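Local atomic coordinates of putative metalloprotease II (Bacteroides fragilis, PDB entry 4ON1), a protein that probably cleaves internal peptide bonds of proteins as an extracellular, zinc-dependent endopeptidase related to fragilysin. Residues P173-Y177 with H338-H344; F298-S302 with E317-T323; N347-M352 with V360-S366. All blocks are in the same frame, centred on the assembly; numbering follows the deposited sequence.

Contact 1. Residues P173-Y177 with H338-H344; sequences PIKDY and HLLGAEH. With ZN (zinc ion), chain C.
Asp-176 meets His-338 and His-344 on a zinc ion held by the HExxHxxGxxH motif of metzincin peptidases; His-334 completes the site. With chi1 at 56°, Asp-176 sets CG between its backbone N and carbonyl carbon and turns the carboxylate to the metal. It chelates, OD1 of Asp-176 lying 2.3 Å and its OD2 2.2 Å from zinc, its plane 82° from the ring of His-338. Occupation of the metal by this aspartate, on the loop before strand 201-209, is consistent with an aspartate-switch latent enzyme, as in profragilysin. NE2 of His-338 binds zinc at 2.0 Å, while its ND1 donates to Ala-342 O (3.0 Å), which, together with the zinc bond, holds the ring's rotation. Gly-341, ending the helix in a Schellman motif, turns the chain so that His-344 can return to the metal. Around this tight centre, Tyr-177 presents its edge to one face of His-338, CD2 lying 3.6 Å from NE2 of that histidine. Away from zinc the contact is looser: Lys-175 and Pro-173 are poorly ordered. One water links Tyr-177 OH to the backbone N of His-344; a second, held weakly by that hydroxyl, accepts from ND1 of His-344 at 2.8 Å.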
ATOM      1  N   PRO A 173      12.190 -17.434   6.498  1.00 64.98           N
ATOM      2  CA  PRO A 173      12.932 -16.401   5.771  1.00 66.37           C
ATOM      3  C   PRO A 173      12.243 -15.982   4.473  1.00 69.39           C
ATOM      4  O   PRO A 173      11.802 -16.823   3.685  1.00 67.60           O
ATOM      5  CB  PRO A 173      14.283 -17.065   5.494  1.00 63.34           C
ATOM      6  CG  PRO A 173      13.998 -18.529   5.477  1.00 68.51           C
ATOM      7  CD  PRO A 173      12.805 -18.767   6.374  1.00 65.37           C
ATOM      8  N   ILE A 174      12.165 -14.670   4.270  1.00 62.87           N
ATOM      9  CA  ILE A 174      11.544 -14.091   3.089  1.00 45.69           C
ATOM     10  C   ILE A 174      12.535 -14.253   1.937  1.00 50.56           C
ATOM     11  O   ILE A 174      13.720 -13.956   2.089  1.00 58.41           O
ATOM     12  CB  ILE A 174      11.171 -12.603   3.326  1.00 61.05           C
ATOM     13  CG1 ILE A 174      10.156 -12.484   4.469  1.00 56.57           C
ATOM     14  CG2 ILE A 174      10.659 -11.944   2.049  1.00 48.26           C
ATOM     15  CD1 ILE A 174       9.743 -11.061   4.786  1.00 53.63           C
ATOM     16  N   LYS A 175      12.055 -14.736   0.794  1.00 46.96           N
ATOM     17  CA  LYS A 175      12.945 -15.142  -0.294  1.00 53.96           C
ATOM     18  C   LYS A 175      12.498 -14.521  -1.613  1.00 55.21           C
ATOM     19  O   LYS A 175      12.028 -15.218  -2.517  1.00 67.11           O
ATOM     20  CB  LYS A 175      12.963 -16.667  -0.402  1.00 54.46           C
ATOM     21  CG  LYS A 175      14.214 -17.260  -1.016  1.00 74.80           C
ATOM     22  CD  LYS A 175      14.344 -18.738  -0.646  1.00 84.50           C
ATOM     23  CE  LYS A 175      14.504 -18.933   0.862  1.00 84.32           C
ATOM     24  NZ  LYS A 175      13.206 -19.121   1.576  1.00 81.97           N
ATOM     25  N   ASP A 176      12.659 -13.205  -1.717  1.00 35.30           N
ATOM     26  CA  ASP A 176      11.860 -12.410  -2.640  1.00 19.48           C
ATOM     27  C   ASP A 176      12.681 -11.570  -3.627  1.00 19.64           C
ATOM     28  O   ASP A 176      12.229 -10.507  -4.063  1.00 19.46           O
ATOM     29  CB  ASP A 176      10.918 -11.504  -1.835  1.00 18.39           C
ATOM     30  CG  ASP A 176      11.657 -10.605  -0.848  1.00 18.85           C
ATOM     31  OD1 ASP A 176      12.834 -10.870  -0.544  1.00 21.31           O
ATOM     32  OD2 ASP A 176      11.043  -9.642  -0.361  1.00 28.85           O
ATOM     33  N   TYR A 177      13.859 -12.072  -3.995  1.00 20.94           N
ATOM     34  CA  TYR A 177      14.692 -11.482  -5.046  1.00 23.06           C
ATOM     35  C   TYR A 177      15.693 -12.534  -5.542  1.00 24.59           C
ATOM     36  O   TYR A 177      16.011 -13.463  -4.808  1.00 29.87           O
ATOM     37  CB  TYR A 177      15.436 -10.242  -4.531  1.00 21.71           C
ATOM     38  CG  TYR A 177      16.288 -10.497  -3.307  1.00 22.89           C
ATOM     39  CD1 TYR A 177      17.585 -10.979  -3.427  1.00 24.54           C
ATOM     40  CD2 TYR A 177      15.796 -10.255  -2.032  1.00 24.73           C
ATOM     41  CE1 TYR A 177      18.375 -11.222  -2.304  1.00 35.87           C
ATOM     42  CE2 TYR A 177      16.577 -10.494  -0.905  1.00 26.16           C
ATOM     43  CZ  TYR A 177      17.860 -10.973  -1.048  1.00 30.75           C
ATOM     44  OH  TYR A 177      18.630 -11.207   0.067  1.00 46.72           O
ATOM     45  N   HIS A 338      13.526  -3.330  -2.028  1.00 11.61           N
ATOM     46  CA  HIS A 338      14.546  -4.095  -2.735  1.00 14.24           C
ATOM     47  C   HIS A 338      14.930  -3.420  -4.067  1.00 11.98           C
ATOM     48  O   HIS A 338      16.116  -3.269  -4.375  1.00 16.21           O
ATOM     49  CB  HIS A 338      14.066  -5.526  -2.998  1.00 11.82           C
ATOM     50  CG  HIS A 338      14.102  -6.419  -1.798  1.00 13.99           C
ATOM     51  ND1 HIS A 338      15.188  -6.481  -0.938  1.00 14.42           N
ATOM     52  CD2 HIS A 338      13.208  -7.318  -1.323  1.00 14.32           C
ATOM     53  CE1 HIS A 338      14.951  -7.365   0.006  1.00 23.62           C
ATOM     54  NE2 HIS A 338      13.751  -7.893  -0.198  1.00 14.04           N
ATOM     55  N   LEU A 339      13.932  -2.983  -4.835  1.00 11.15           N
ATOM     56  CA  LEU A 339      14.196  -2.380  -6.145  1.00 12.38           C
ATOM     57  C   LEU A 339      15.049  -1.113  -6.008  1.00 18.80           C
ATOM     58  O   LEU A 339      15.847  -0.797  -6.891  1.00 17.74           O
ATOM     59  CB  LEU A 339      12.886  -2.059  -6.863  1.00  9.72           C
ATOM     60  CG  LEU A 339      11.993  -3.240  -7.264  1.00 12.34           C
ATOM     61  CD1 LEU A 339      10.680  -2.749  -7.884  1.00 13.06           C
ATOM     62  CD2 LEU A 339      12.733  -4.143  -8.245  1.00 14.34           C
ATOM     63  N   LEU A 340      14.903  -0.414  -4.884  1.00 12.44           N
ATOM     64  CA  LEU A 340      15.668   0.805  -4.621  1.00 14.48           C
ATOM     65  C   LEU A 340      17.037   0.526  -3.999  1.00 13.47           C
ATOM     66  O   LEU A 340      17.853   1.441  -3.844  1.00 19.88           O
ATOM     67  CB  LEU A 340      14.879   1.733  -3.700  1.00 10.46           C
ATOM     68  CG  LEU A 340      13.685   2.447  -4.336  1.00 18.07           C
ATOM     69  CD1 LEU A 340      12.767   2.995  -3.255  1.00 16.48           C
ATOM     70  CD2 LEU A 340      14.167   3.573  -5.234  1.00 14.02           C
ATOM     71  N   GLY A 341      17.294  -0.726  -3.632  1.00 14.34           N
ATOM     72  CA  GLY A 341      18.595  -1.094  -3.097  1.00 17.67           C
ATOM     73  C   GLY A 341      18.637  -1.618  -1.673  1.00 16.98           C
ATOM     74  O   GLY A 341      19.688  -2.078  -1.213  1.00 19.07           O
ATOM     75  N   ALA A 342      17.506  -1.580  -0.972  1.00 12.91           N
ATOM     76  CA  ALA A 342      17.482  -2.048   0.412  1.00 19.15           C
ATOM     77  C   ALA A 342      17.650  -3.564   0.494  1.00 19.51           C
ATOM     78  O   ALA A 342      17.123  -4.317  -0.332  1.00 17.99           O
ATOM     79  CB  ALA A 342      16.183  -1.623   1.100  1.00 14.86           C
ATOM     80  N   GLU A 343      18.357  -4.010   1.525  1.00 18.41           N
ATOM     81  CA  GLU A 343      18.576  -5.429   1.759  1.00 22.50           C
ATOM     82  C   GLU A 343      17.883  -5.864   3.042  1.00 27.94           C
ATOM     83  O   GLU A 343      17.448  -5.022   3.826  1.00 22.16           O
ATOM     84  CB  GLU A 343      20.076  -5.726   1.832  1.00 23.81           C
ATOM     85  CG  GLU A 343      20.646  -6.185   0.501  1.00 47.94           C
ATOM     86  CD  GLU A 343      22.089  -5.792   0.318  1.00 67.22           C
ATOM     87  OE1 GLU A 343      22.742  -5.422   1.318  1.00 79.22           O
ATOM     88  OE2 GLU A 343      22.565  -5.845  -0.834  1.00 75.55           O
ATOM     89  N   HIS A 344      17.752  -7.174   3.243  1.00 19.15           N
ATOM     90  CA  HIS A 344      17.144  -7.678   4.468  1.00 18.66           C
ATOM     91  C   HIS A 344      17.998  -7.300   5.676  1.00 20.89           C
ATOM     92  O   HIS A 344      19.222  -7.249   5.580  1.00 24.12           O
ATOM     93  CB  HIS A 344      16.955  -9.198   4.396  1.00 21.60           C
ATOM     94  CG  HIS A 344      15.843  -9.619   3.483  1.00 23.15           C
ATOM     95  ND1 HIS A 344      15.818 -10.843   2.857  1.00 26.89           N
ATOM     96  CD2 HIS A 344      14.737  -8.955   3.072  1.00 16.97           C
ATOM     97  CE1 HIS A 344      14.726 -10.928   2.108  1.00 17.88           C
ATOM     98  NE2 HIS A 344      14.054  -9.795   2.226  1.00 21.73           N
TER
HETATM   99 ZN    ZN C 400      12.679  -9.132   0.959  1.00 19.88          ZN
HETATM  100  O   HOH W   1      19.026  -9.092   1.529  1.00 31.78           O
HETATM  101  O   HOH W   2      18.081 -12.527   3.095  1.00 44.29           O

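Contact 2. Residues F298-S302 with E317-T323; sequences FGYAS and EVAAIST
With chi1 at 65°, Ile-321 holds CG1 between its backbone N and carbonyl carbon and lays that atom 3.8 Å from CB of Tyr-300, whereas chi1 of -175° in Tyr-300 swings the phenol ring away, so that the base of the tyrosine rather than its ring makes the apolar contact. The two residues form the hydrogen-bonded pair of a short antiparallel bridge between strands 299-301 and 319-323. Each gives its N-H to the other's carbonyl: Tyr-300 N lies 2.9 Å from Ile-321 O, and Ile-321 N the same 2.9 Å from Tyr-300 O. Further bonds run from Thr-323 N to Phe-298 O and from Ser-302 N to Ala-319 O. On either side of this pair come non-hydrogen-bonded pairs of small residues, Gly-299 with Ser-322 and Ala-301 with Ala-320, and there the strands draw in: the CA atoms of Gly-299 and Ser-322 are 4.2 Å apart. Gly-299 CA also comes 3.2 Å from Ile-321 O in a CA-H...O contact. At the far end a water joins Ser-302 OG (2.7 Å) to the carbonyl of Glu-317.

As in other metzincins, the antiparallel strand borders the active-site cleft, and here Ala-301 is hydrogen-bonded through its backbone to Asp-176. Tyr-300 packs on helix 259-271, and Ala-301 and Ser-322 on helix 331-340 across the sheet's other face, while strand 319-323 pairs in parallel with strand 284-288.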
ATOM      1  N   PHE A 298       5.034 -13.837  -1.017  1.00 17.75           N
ATOM      2  CA  PHE A 298       4.111 -12.704  -0.957  1.00 16.42           C
ATOM      3  C   PHE A 298       4.447 -11.645  -1.994  1.00 23.16           C
ATOM      4  O   PHE A 298       3.594 -10.845  -2.384  1.00 13.46           O
ATOM      5  CB  PHE A 298       4.133 -12.067   0.435  1.00 18.18           C
ATOM      6  CG  PHE A 298       4.058 -13.061   1.555  1.00 29.44           C
ATOM      7  CD1 PHE A 298       3.203 -14.150   1.477  1.00 29.53           C
ATOM      8  CD2 PHE A 298       4.842 -12.906   2.686  1.00 37.77           C
ATOM      9  CE1 PHE A 298       3.136 -15.074   2.511  1.00 36.10           C
ATOM     10  CE2 PHE A 298       4.780 -13.821   3.722  1.00 42.57           C
ATOM     11  CZ  PHE A 298       3.924 -14.907   3.631  1.00 37.47           C
ATOM     12  N   GLY A 299       5.700 -11.637  -2.428  1.00 12.15           N
ATOM     13  CA  GLY A 299       6.176 -10.660  -3.387  1.00 13.00           C
ATOM     14  C   GLY A 299       7.521 -11.108  -3.912  1.00 19.04           C
ATOM     15  O   GLY A 299       8.170 -11.964  -3.313  1.00 15.09           O
ATOM     16  N   TYR A 300       7.938 -10.548  -5.042  1.00 11.00           N
ATOM     17  CA  TYR A 300       9.211 -10.920  -5.643  1.00 14.38           C
ATOM     18  C   TYR A 300       9.694  -9.810  -6.555  1.00 17.10           C
ATOM     19  O   TYR A 300       8.953  -9.352  -7.423  1.00 16.10           O
ATOM     20  CB  TYR A 300       9.082 -12.236  -6.417  1.00 14.67           C
ATOM     21  CG  TYR A 300      10.396 -12.763  -6.968  1.00 16.67           C
ATOM     22  CD1 TYR A 300      11.300 -13.432  -6.157  1.00 20.55           C
ATOM     23  CD2 TYR A 300      10.716 -12.596  -8.307  1.00 18.58           C
ATOM     24  CE1 TYR A 300      12.495 -13.912  -6.668  1.00 20.72           C
ATOM     25  CE2 TYR A 300      11.896 -13.064  -8.827  1.00 21.80           C
ATOM     26  CZ  TYR A 300      12.782 -13.724  -8.007  1.00 32.68           C
ATOM     27  OH  TYR A 300      13.955 -14.197  -8.544  1.00 30.50           O
ATOM     28  N   ALA A 301      10.935  -9.381  -6.346  1.00 17.88           N
ATOM     29  CA  ALA A 301      11.514  -8.274  -7.104  1.00 19.03           C
ATOM     30  C   ALA A 301      12.535  -8.774  -8.116  1.00 18.12           C
ATOM     31  O   ALA A 301      13.255  -9.742  -7.854  1.00 14.17           O
ATOM     32  CB  ALA A 301      12.161  -7.268  -6.151  1.00 15.38           C
ATOM     33  N   SER A 302      12.613  -8.103  -9.263  1.00 15.74           N
ATOM     34  CA  SER A 302      13.509  -8.530 -10.341  1.00 15.97           C
ATOM     35  C   SER A 302      14.978  -8.413  -9.962  1.00 21.61           C
ATOM     36  O   SER A 302      15.822  -9.090 -10.543  1.00 20.73           O
ATOM     37  CB  SER A 302      13.247  -7.733 -11.617  1.00 14.30           C
ATOM     38  OG  SER A 302      13.517  -6.367 -11.425  1.00 12.45           O
ATOM     39  N   GLU A 317      12.802  -3.973 -17.468  1.00 18.85           N
ATOM     40  CA  GLU A 317      13.685  -4.816 -16.661  1.00 14.32           C
ATOM     41  C   GLU A 317      13.491  -4.593 -15.173  1.00 15.63           C
ATOM     42  O   GLU A 317      13.861  -5.444 -14.365  1.00 20.46           O
ATOM     43  CB  GLU A 317      15.147  -4.573 -17.031  1.00 14.66           C
ATOM     44  CG  GLU A 317      15.548  -5.207 -18.352  1.00 25.36           C
ATOM     45  CD  GLU A 317      16.864  -4.673 -18.874  1.00 37.13           C
ATOM     46  OE1 GLU A 317      17.607  -4.040 -18.093  1.00 33.37           O
ATOM     47  OE2 GLU A 317      17.147  -4.877 -20.071  1.00 44.89           O
ATOM     48  N   VAL A 318      12.939  -3.437 -14.809  1.00 15.03           N
ATOM     49  CA  VAL A 318      12.659  -3.149 -13.405  1.00 16.80           C
ATOM     50  C   VAL A 318      11.213  -3.492 -13.095  1.00 21.20           C
ATOM     51  O   VAL A 318      10.297  -2.777 -13.483  1.00 12.38           O
ATOM     52  CB  VAL A 318      12.925  -1.667 -13.039  1.00 19.69           C
ATOM     53  CG1 VAL A 318      12.571  -1.410 -11.576  1.00 12.20           C
ATOM     54  CG2 VAL A 318      14.373  -1.303 -13.308  1.00 16.44           C
ATOM     55  N   ALA A 319      11.009  -4.609 -12.412  1.00 13.22           N
ATOM     56  CA  ALA A 319       9.664  -5.087 -12.167  1.00 14.71           C
ATOM     57  C   ALA A 319       9.594  -5.920 -10.911  1.00 16.30           C
ATOM     58  O   ALA A 319      10.610  -6.398 -10.398  1.00 14.24           O
ATOM     59  CB  ALA A 319       9.148  -5.898 -13.366  1.00 10.15           C
ATOM     60  N   ALA A 320       8.377  -6.092 -10.422  1.00 13.80           N
ATOM     61  CA  ALA A 320       8.136  -6.949  -9.282  1.00 14.49           C
ATOM     62  C   ALA A 320       6.726  -7.494  -9.365  1.00 15.89           C
ATOM     63  O   ALA A 320       5.927  -7.059 -10.184  1.00 12.06           O
ATOM     64  CB  ALA A 320       8.339  -6.190  -7.977  1.00  8.66           C
ATOM     65  N   ILE A 321       6.434  -8.465  -8.516  1.00 11.69           N
ATOM     66  CA  ILE A 321       5.071  -8.902  -8.309  1.00 11.67           C
ATOM     67  C   ILE A 321       4.793  -8.773  -6.814  1.00 17.11           C
ATOM     68  O   ILE A 321       5.703  -8.921  -5.993  1.00 15.81           O
ATOM     69  CB  ILE A 321       4.863 -10.336  -8.800  1.00 10.77           C
ATOM     70  CG1 ILE A 321       5.688 -11.311  -7.966  1.00 14.64           C
ATOM     71  CG2 ILE A 321       5.312 -10.469 -10.260  1.00 11.13           C
ATOM     72  CD1 ILE A 321       5.662 -12.736  -8.509  1.00 16.04           C
ATOM     73  N   SER A 322       3.550  -8.482  -6.457  1.00 12.83           N
ATOM     74  CA  SER A 322       3.222  -8.265  -5.054  1.00 11.55           C
ATOM     75  C   SER A 322       1.781  -8.599  -4.743  1.00 15.64           C
ATOM     76  O   SER A 322       0.884  -8.280  -5.521  1.00 12.04           O
ATOM     77  CB  SER A 322       3.498  -6.811  -4.662  1.00 11.85           C
ATOM     78  OG  SER A 322       3.195  -6.612  -3.289  1.00 15.04           O
ATOM     79  N   THR A 323       1.562  -9.220  -3.590  1.00 10.59           N
ATOM     80  CA  THR A 323       0.214  -9.368  -3.062  1.00 14.76           C
ATOM     81  C   THR A 323      -0.298  -7.999  -2.613  1.00 16.98           C
ATOM     82  O   THR A 323       0.495  -7.088  -2.354  1.00 12.62           O
ATOM     83  CB  THR A 323       0.174 -10.349  -1.879  1.00 14.06           C
ATOM     84  OG1 THR A 323      -1.190 -10.654  -1.538  1.00 14.40           O
ATOM     85  CG2 THR A 323       0.904  -9.761  -0.677  1.00 13.24           C
TER
HETATM   86  O   HOH W   3      15.797  -5.638 -12.670  1.00 33.83           O

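Contact 3. Residues N347-M352 with V360-S366; sequences NEQDLM and VTPNHLS
Asp-350 reaches back to Leu-365 by turning CG anti to its own backbone N (chi1 -163°), which carries the carboxylate in between the two segments of this loop. OD2 of Asp-350 takes the N-H of Leu-365 at 2.8 Å from above the carboxylate plane; OD1 uses its anti lone pair for Met-352 N, 2.7 Å away, in an Asx turn. A water at the edge of the His-364 imidazole, in its plane, bridges ND1 to OD1 of Asp-350. Gln-349 O is gripped twice by Thr-361, from OG1 at 2.7 Å and from N at 2.9 Å, and Leu-351 N bonds almost straight (171°) to Asn-363 O. Leu-351 and Met-352 belong to the Met-turn whose methionine, beneath the zinc-binding histidines, gives the metzincins their name. The Met-352 side chain folds back at chi2 and chi3, bringing the methyl CE, but not the sulfur, against His-338, while CG meets the edge of the His-364 ring, 3.5 Å from CE1. CD2 of Leu-351 approaches the same imidazole obliquely, in an off-centre CH-pi contact 4.2 Å from the ring centroid; Leu-351 O accepts a hydrogen bond from His-334 ND1. On the outer side, CD1 of Leu-365 lies against CB of Gln-349 at 3.8 Å.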
ATOM      1  N   ASN A 347      16.477  -6.343  12.146  1.00 39.07           N
ATOM      2  CA  ASN A 347      15.622  -5.549  13.018  1.00 31.12           C
ATOM      3  C   ASN A 347      14.151  -5.839  12.713  1.00 31.05           C
ATOM      4  O   ASN A 347      13.665  -5.518  11.626  1.00 28.53           O
ATOM      5  CB  ASN A 347      15.944  -4.065  12.834  1.00 32.77           C
ATOM      6  CG  ASN A 347      15.174  -3.169  13.780  1.00 33.87           C
ATOM      7  OD1 ASN A 347      14.233  -3.596  14.451  1.00 41.70           O
ATOM      8  ND2 ASN A 347      15.571  -1.901  13.832  1.00 37.19           N
ATOM      9  N   GLU A 348      13.434  -6.414  13.675  1.00 25.94           N
ATOM     10  CA  GLU A 348      12.067  -6.874  13.416  1.00 33.40           C
ATOM     11  C   GLU A 348      11.069  -5.737  13.195  1.00 29.33           C
ATOM     12  O   GLU A 348       9.964  -5.968  12.708  1.00 30.26           O
ATOM     13  CB  GLU A 348      11.566  -7.769  14.553  1.00 37.22           C
ATOM     14  CG  GLU A 348      11.108  -7.014  15.788  1.00 50.52           C
ATOM     15  CD  GLU A 348      10.548  -7.940  16.852  1.00 65.19           C
ATOM     16  OE1 GLU A 348      10.794  -9.165  16.762  1.00 60.28           O
ATOM     17  OE2 GLU A 348       9.865  -7.443  17.775  1.00 60.48           O
ATOM     18  N   GLN A 349      11.449  -4.514  13.549  1.00 25.91           N
ATOM     19  CA  GLN A 349      10.569  -3.367  13.330  1.00 32.44           C
ATOM     20  C   GLN A 349      10.794  -2.786  11.941  1.00 26.05           C
ATOM     21  O   GLN A 349       9.981  -2.013  11.429  1.00 25.04           O
ATOM     22  CB  GLN A 349      10.813  -2.286  14.385  1.00 36.76           C
ATOM     23  CG  GLN A 349      10.007  -2.447  15.668  1.00 49.61           C
ATOM     24  CD  GLN A 349      10.315  -1.359  16.688  1.00 62.67           C
ATOM     25  OE1 GLN A 349      11.459  -0.920  16.820  1.00 71.54           O
ATOM     26  NE2 GLN A 349       9.290  -0.917  17.410  1.00 62.68           N
ATOM     27  N   ASP A 350      11.901  -3.177  11.324  1.00 24.58           N
ATOM     28  CA  ASP A 350      12.250  -2.647  10.020  1.00 20.41           C
ATOM     29  C   ASP A 350      11.398  -3.266   8.914  1.00 20.41           C
ATOM     30  O   ASP A 350      11.120  -4.465   8.922  1.00 23.76           O
ATOM     31  CB  ASP A 350      13.734  -2.882   9.729  1.00 18.37           C
ATOM     32  CG  ASP A 350      14.251  -2.012   8.597  1.00 27.60           C
ATOM     33  OD1 ASP A 350      13.849  -2.243   7.428  1.00 15.98           O
ATOM     34  OD2 ASP A 350      15.063  -1.102   8.878  1.00 22.07           O
ATOM     35  N   LEU A 351      10.985  -2.426   7.974  1.00 17.14           N
ATOM     36  CA  LEU A 351      10.281  -2.867   6.782  1.00 14.74           C
ATOM     37  C   LEU A 351      11.005  -4.015   6.078  1.00 24.41           C
ATOM     38  O   LEU A 351      10.375  -4.920   5.524  1.00 17.21           O
ATOM     39  CB  LEU A 351      10.119  -1.695   5.817  1.00 13.11           C
ATOM     40  CG  LEU A 351       9.543  -2.082   4.459  1.00 17.95           C
ATOM     41  CD1 LEU A 351       8.147  -2.686   4.655  1.00 13.13           C
ATOM     42  CD2 LEU A 351       9.487  -0.872   3.549  1.00 13.35           C
ATOM     43  N   MET A 352      12.333  -3.968   6.097  1.00 15.24           N
ATOM     44  CA  MET A 352      13.150  -4.939   5.376  1.00 18.70           C
ATOM     45  C   MET A 352      13.595  -6.109   6.264  1.00 19.78           C
ATOM     46  O   MET A 352      14.606  -6.758   5.984  1.00 23.52           O
ATOM     47  CB  MET A 352      14.372  -4.246   4.756  1.00 20.72           C
ATOM     48  CG  MET A 352      14.028  -3.065   3.850  1.00 13.67           C
ATOM     49  SD  MET A 352      12.814  -3.528   2.596  1.00 17.62           S
ATOM     50  CE  MET A 352      13.800  -4.672   1.623  1.00 17.59           C
ATOM     51  N   VAL A 360       6.733  -5.764  12.133  1.00 32.11           N
ATOM     52  CA  VAL A 360       7.271  -4.960  11.044  1.00 28.86           C
ATOM     53  C   VAL A 360       6.480  -3.664  10.872  1.00 34.19           C
ATOM     54  O   VAL A 360       5.251  -3.667  10.926  1.00 30.27           O
ATOM     55  CB  VAL A 360       7.257  -5.762   9.725  1.00 27.32           C
ATOM     56  CG1 VAL A 360       7.540  -4.865   8.521  1.00 19.57           C
ATOM     57  CG2 VAL A 360       8.269  -6.888   9.794  1.00 30.63           C
ATOM     58  N   THR A 361       7.202  -2.559  10.694  1.00 31.45           N
ATOM     59  CA  THR A 361       6.598  -1.257  10.418  1.00 21.04           C
ATOM     60  C   THR A 361       7.015  -0.840   9.016  1.00 20.94           C
ATOM     61  O   THR A 361       8.034  -1.319   8.512  1.00 21.30           O
ATOM     62  CB  THR A 361       7.043  -0.180  11.432  1.00 25.14           C
ATOM     63  OG1 THR A 361       8.426   0.133  11.220  1.00 26.83           O
ATOM     64  CG2 THR A 361       6.833  -0.660  12.864  1.00 27.78           C
ATOM     65  N   PRO A 362       6.239   0.049   8.372  1.00 14.82           N
ATOM     66  CA  PRO A 362       6.600   0.433   7.001  1.00 17.42           C
ATOM     67  C   PRO A 362       7.680   1.507   6.957  1.00 19.74           C
ATOM     68  O   PRO A 362       7.542   2.497   6.234  1.00 21.63           O
ATOM     69  CB  PRO A 362       5.280   0.956   6.431  1.00 16.62           C
ATOM     70  CG  PRO A 362       4.575   1.523   7.624  1.00 20.78           C
ATOM     71  CD  PRO A 362       4.943   0.621   8.784  1.00 20.00           C
ATOM     72  N   ASN A 363       8.759   1.287   7.702  1.00 18.63           N
ATOM     73  CA  ASN A 363       9.835   2.260   7.826  1.00 20.94           C
ATOM     74  C   ASN A 363      11.188   1.623   7.572  1.00 22.65           C
ATOM     75  O   ASN A 363      11.453   0.515   8.038  1.00 17.21           O
ATOM     76  CB  ASN A 363       9.843   2.894   9.223  1.00 21.47           C
ATOM     77  CG  ASN A 363       8.537   3.587   9.562  1.00 28.41           C
ATOM     78  OD1 ASN A 363       7.601   2.966  10.080  1.00 31.30           O
ATOM     79  ND2 ASN A 363       8.470   4.879   9.280  1.00 19.52           N
ATOM     80  N   HIS A 364      12.034   2.316   6.817  1.00 16.24           N
ATOM     81  CA  HIS A 364      13.434   1.931   6.695  1.00 15.03           C
ATOM     82  C   HIS A 364      14.195   2.496   7.887  1.00 22.35           C
ATOM     83  O   HIS A 364      14.441   3.701   7.961  1.00 19.26           O
ATOM     84  CB  HIS A 364      14.039   2.436   5.378  1.00 13.22           C
ATOM     85  CG  HIS A 364      13.473   1.770   4.164  1.00 15.96           C
ATOM     86  ND1 HIS A 364      13.823   0.491   3.783  1.00 17.97           N
ATOM     87  CD2 HIS A 364      12.579   2.207   3.243  1.00 13.18           C
ATOM     88  CE1 HIS A 364      13.169   0.168   2.681  1.00 19.95           C
ATOM     89  NE2 HIS A 364      12.407   1.191   2.332  1.00 10.89           N
ATOM     90  N   LEU A 365      14.581   1.618   8.806  1.00 18.88           N
ATOM     91  CA  LEU A 365      15.245   2.037  10.029  1.00 20.27           C
ATOM     92  C   LEU A 365      16.746   1.778   9.949  1.00 23.74           C
ATOM     93  O   LEU A 365      17.507   2.169  10.834  1.00 31.37           O
ATOM     94  CB  LEU A 365      14.648   1.311  11.231  1.00 24.43           C
ATOM     95  CG  LEU A 365      13.123   1.363  11.372  1.00 29.98           C
ATOM     96  CD1 LEU A 365      12.665   0.479  12.540  1.00 22.49           C
ATOM     97  CD2 LEU A 365      12.621   2.800  11.539  1.00 23.53           C
ATOM     98  N   SER A 366      17.171   1.107   8.887  1.00 22.44           N
ATOM     99  CA  SER A 366      18.583   0.786   8.713  1.00 25.56           C
ATOM    100  C   SER A 366      19.328   1.907   7.989  1.00 22.38           C
ATOM    101  O   SER A 366      19.017   2.230   6.840  1.00 21.34           O
ATOM    102  CB  SER A 366      18.732  -0.527   7.939  1.00 25.89           C
ATOM    103  OG  SER A 366      20.000  -0.593   7.313  1.00 28.79           O
TER
HETATM  104  O   HOH W   4      18.174   0.021  13.034  1.00 42.86           O
HETATM  105  O   HOH W   5      15.628  -0.775   5.703  1.00 16.68           O

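How the contacts relate
The three contacts lie at or beside the zinc site of the catalytic domain. Contact 1 joins the segments farthest apart in sequence, 173-177 and 338-344, the latter comprising the last turn of helix 331-340 and the chain after it. Contact 2 falls within that interval; contact 3 follows, before helix 367-378. Centres of contacts 1 and 2 lie about 10 Å apart, those of 1 and 3 about 12 Å, with direct touches in both cases: CB of Asp-176 packs against Gly-299 O, and CE of Met-352 on CE1 of His-338. Contacts 2 and 3, about 19 Å between centres, do not touch. The metal and its aspartate therefore sit between strand 299-301 and the Met-turn.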